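Local coordinates for prolyl oligopeptidase (Novosphingobium capsulatum, PDB 1YR2), which probably hydrolyses peptide bonds on the carboxyl side of proline, and to a lesser extent alanine, in oligopeptides, as a serine peptidase of family S9A, at residues L488-Y493 with G562-H567. Sequence-based numbering, arbitrary orientation.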
ATOM      1  N   LEU A 488     -25.519   3.679 -11.117  1.00 14.49           N
ATOM      2  CA  LEU A 488     -25.475   2.415 -10.386  1.00 13.77           C
ATOM      3  C   LEU A 488     -25.402   2.659  -8.881  1.00 14.38           C
ATOM      4  O   LEU A 488     -24.872   3.671  -8.475  1.00 13.99           O
ATOM      5  CB  LEU A 488     -24.233   1.652 -10.820  1.00 13.94           C
ATOM      6  CG  LEU A 488     -24.266   0.988 -12.192  1.00 15.19           C
ATOM      7  CD1 LEU A 488     -22.915   0.314 -12.451  1.00 17.00           C
ATOM      8  CD2 LEU A 488     -25.416  -0.011 -12.261  1.00 17.67           C
ATOM      9  N   PRO A 489     -25.910   1.744  -8.053  1.00 13.83           N
ATOM     10  CA  PRO A 489     -25.541   1.771  -6.627  1.00 13.89           C
ATOM     11  C   PRO A 489     -24.015   1.903  -6.497  1.00 13.34           C
ATOM     12  O   PRO A 489     -23.248   1.218  -7.195  1.00 13.33           O
ATOM     13  CB  PRO A 489     -26.013   0.431  -6.115  1.00 13.76           C
ATOM     14  CG  PRO A 489     -27.180   0.121  -6.999  1.00 13.78           C
ATOM     15  CD  PRO A 489     -26.831   0.644  -8.360  1.00 14.72           C
ATOM     16  N   THR A 490     -23.576   2.788  -5.612  1.00 12.66           N
ATOM     17  CA  THR A 490     -22.187   3.213  -5.590  1.00 12.53           C
ATOM     18  C   THR A 490     -21.685   3.160  -4.170  1.00 13.07           C
ATOM     19  O   THR A 490     -22.366   3.562  -3.238  1.00 14.00           O
ATOM     20  CB  THR A 490     -22.058   4.640  -6.145  1.00 12.51           C
ATOM     21  OG1 THR A 490     -22.452   4.667  -7.515  1.00 12.36           O
ATOM     22  CG2 THR A 490     -20.618   5.132  -6.143  1.00 14.23           C
ATOM     23  N   LEU A 491     -20.466   2.641  -4.034  1.00 12.88           N
ATOM     24  CA  LEU A 491     -19.721   2.634  -2.799  1.00 12.89           C
ATOM     25  C   LEU A 491     -18.593   3.655  -2.948  1.00 12.48           C
ATOM     26  O   LEU A 491     -17.694   3.472  -3.783  1.00 11.80           O
ATOM     27  CB  LEU A 491     -19.157   1.230  -2.559  1.00 13.62           C
ATOM     28  CG  LEU A 491     -18.537   0.916  -1.189  1.00 16.79           C
ATOM     29  CD1 LEU A 491     -18.246  -0.597  -1.088  1.00 21.89           C
ATOM     30  CD2 LEU A 491     -17.279   1.655  -0.983  1.00 24.11           C
ATOM     31  N   LEU A 492     -18.635   4.706  -2.131  1.00 10.93           N
ATOM     32  CA  LEU A 492     -17.654   5.803  -2.143  1.00 10.44           C
ATOM     33  C   LEU A 492     -16.807   5.715  -0.888  1.00 10.12           C
ATOM     34  O   LEU A 492     -17.334   5.749   0.203  1.00 10.12           O
ATOM     35  CB  LEU A 492     -18.363   7.144  -2.181  1.00 10.75           C
ATOM     36  CG  LEU A 492     -17.557   8.395  -1.901  1.00 11.23           C
ATOM     37  CD1 LEU A 492     -16.452   8.576  -2.972  1.00  9.35           C
ATOM     38  CD2 LEU A 492     -18.460   9.601  -1.801  1.00 13.72           C
ATOM     39  N   TYR A 493     -15.508   5.591  -1.084  1.00  8.99           N
ATOM     40  CA  TYR A 493     -14.506   5.426  -0.035  1.00  9.39           C
ATOM     41  C   TYR A 493     -13.605   6.646   0.087  1.00 10.39           C
ATOM     42  O   TYR A 493     -13.326   7.353  -0.892  1.00  8.72           O
ATOM     43  CB  TYR A 493     -13.675   4.193  -0.368  1.00  9.37           C
ATOM     44  CG  TYR A 493     -12.641   3.833   0.661  1.00  9.57           C
ATOM     45  CD1 TYR A 493     -12.971   3.061   1.764  1.00 13.21           C
ATOM     46  CD2 TYR A 493     -11.341   4.267   0.546  1.00 12.51           C
ATOM     47  CE1 TYR A 493     -12.035   2.738   2.696  1.00 13.89           C
ATOM     48  CE2 TYR A 493     -10.380   3.928   1.504  1.00 13.12           C
ATOM     49  CZ  TYR A 493     -10.761   3.166   2.571  1.00 13.91           C
ATOM     50  OH  TYR A 493      -9.858   2.828   3.522  1.00 18.42           O
ATOM     51  N   GLY A 562     -24.436  11.520 -13.074  1.00 15.68           N
ATOM     52  CA  GLY A 562     -24.991  10.278 -13.572  1.00 15.12           C
ATOM     53  C   GLY A 562     -24.277   8.979 -13.260  1.00 15.39           C
ATOM     54  O   GLY A 562     -24.619   7.920 -13.850  1.00 15.07           O
ATOM     55  N   VAL A 563     -23.309   9.005 -12.329  1.00 13.80           N
ATOM     56  CA  VAL A 563     -22.677   7.761 -11.866  1.00 13.91           C
ATOM     57  C   VAL A 563     -23.553   6.983 -10.892  1.00 14.50           C
ATOM     58  O   VAL A 563     -23.548   5.759 -10.915  1.00 15.66           O
ATOM     59  CB  VAL A 563     -21.334   8.025 -11.173  1.00 12.77           C
ATOM     60  CG1 VAL A 563     -20.681   6.741 -10.711  1.00 12.39           C
ATOM     61  CG2 VAL A 563     -20.412   8.768 -12.120  1.00 13.99           C
ATOM     62  N   THR A 564     -24.329   7.708 -10.081  1.00 15.42           N
ATOM     63  CA  THR A 564     -25.074   7.159  -8.943  1.00 14.84           C
ATOM     64  C   THR A 564     -26.486   7.716  -8.863  1.00 13.99           C
ATOM     65  O   THR A 564     -26.666   8.914  -9.015  1.00 14.12           O
ATOM     66  CB  THR A 564     -24.325   7.578  -7.661  1.00 14.97           C
ATOM     67  OG1 THR A 564     -22.959   7.172  -7.795  1.00 16.78           O
ATOM     68  CG2 THR A 564     -24.873   6.843  -6.401  1.00 16.17           C
ATOM     69  N   PRO A 565     -27.480   6.884  -8.572  1.00 13.75           N
ATOM     70  CA  PRO A 565     -28.831   7.412  -8.324  1.00 14.35           C
ATOM     71  C   PRO A 565     -28.863   8.284  -7.099  1.00 14.23           C
ATOM     72  O   PRO A 565     -28.037   8.134  -6.187  1.00 11.62           O
ATOM     73  CB  PRO A 565     -29.696   6.155  -8.133  1.00 15.09           C
ATOM     74  CG  PRO A 565     -28.904   5.011  -8.651  1.00 15.68           C
ATOM     75  CD  PRO A 565     -27.445   5.415  -8.531  1.00 14.10           C
ATOM     76  N   ARG A 566     -29.820   9.198  -7.070  1.00 14.37           N
ATOM     77  CA  ARG A 566     -30.026  10.075  -5.924  1.00 15.35           C
ATOM     78  C   ARG A 566     -30.023   9.338  -4.581  1.00 14.86           C
ATOM     79  O   ARG A 566     -29.427   9.815  -3.597  1.00 13.24           O
ATOM     80  CB  ARG A 566     -31.343  10.857  -6.090  1.00 16.61           C
ATOM     81  CG  ARG A 566     -31.652  11.846  -4.985  1.00 20.10           C
ATOM     82  CD  ARG A 566     -30.563  12.863  -4.791  1.00 25.23           C
ATOM     83  NE  ARG A 566     -30.736  13.681  -3.599  1.00 27.56           N
ATOM     84  CZ  ARG A 566     -30.319  13.379  -2.373  1.00 29.01           C
ATOM     85  NH1 ARG A 566     -29.686  12.232  -2.115  1.00 25.05           N
ATOM     86  NH2 ARG A 566     -30.568  14.236  -1.387  1.00 29.06           N
ATOM     87  N   HIS A 567     -30.690   8.189  -4.530  1.00 14.59           N
ATOM     88  CA  HIS A 567     -30.795   7.423  -3.292  1.00 15.83           C
ATOM     89  C   HIS A 567     -29.973   6.130  -3.321  1.00 14.99           C
ATOM     90  O   HIS A 567     -30.273   5.203  -2.598  1.00 16.06           O
ATOM     91  CB  HIS A 567     -32.294   7.168  -2.944  1.00 16.68           C
ATOM     92  CG  HIS A 567     -33.064   8.433  -2.744  1.00 19.72           C
ATOM     93  ND1 HIS A 567     -32.740   9.350  -1.756  1.00 23.64           N
ATOM     94  CD2 HIS A 567     -34.065   8.990  -3.466  1.00 22.02           C
ATOM     95  CE1 HIS A 567     -33.557  10.389  -1.849  1.00 25.01           C
ATOM     96  NE2 HIS A 567     -34.354  10.203  -2.886  1.00 23.63           N
TER
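Thr490 and Thr564 meet through their hydroxyls: Thr564 OG1 donates to Thr490 OG1 at 2.6 Å, and Thr490 OG1 in turn donates to Leu488 O, 2.8 Å away. This short chain of hydrogen bonds suits a buried threonine at 490, whose hydroxyl accepts from one partner and donates to another. With OG1 beside the backbone N (chi1 -64°), Thr490 can reach back to the carbonyl two residues earlier, approaching from above its plane.

Separately, the backbones are joined by Leu488 N to Val563 O at 2.9 Å, nearly straight (165°). Leu488 O also receives a CA-H...O contact from Thr564 CA, while Pro565 CD, on the nitrogen where another residue would carry a hydrogen, meets the same oxygen at 3.1 Å.

Nonpolar contact is modest: Thr490 CB lies 3.6 Å from Thr564 CG2, and Leu558 of helix 544-560 packs on both Val563 and Thr564. A valine in place of Thr490 would probably leave Thr564 OG1 without its acceptor and Leu488 O without its hydroxyl donor.

Strand 490-493 lies parallel between 519-523 and 569-574 in the central mixed sheet; the loop after helix 544-560 brings the chain back beside it, as in the alpha/beta-hydrolase fold.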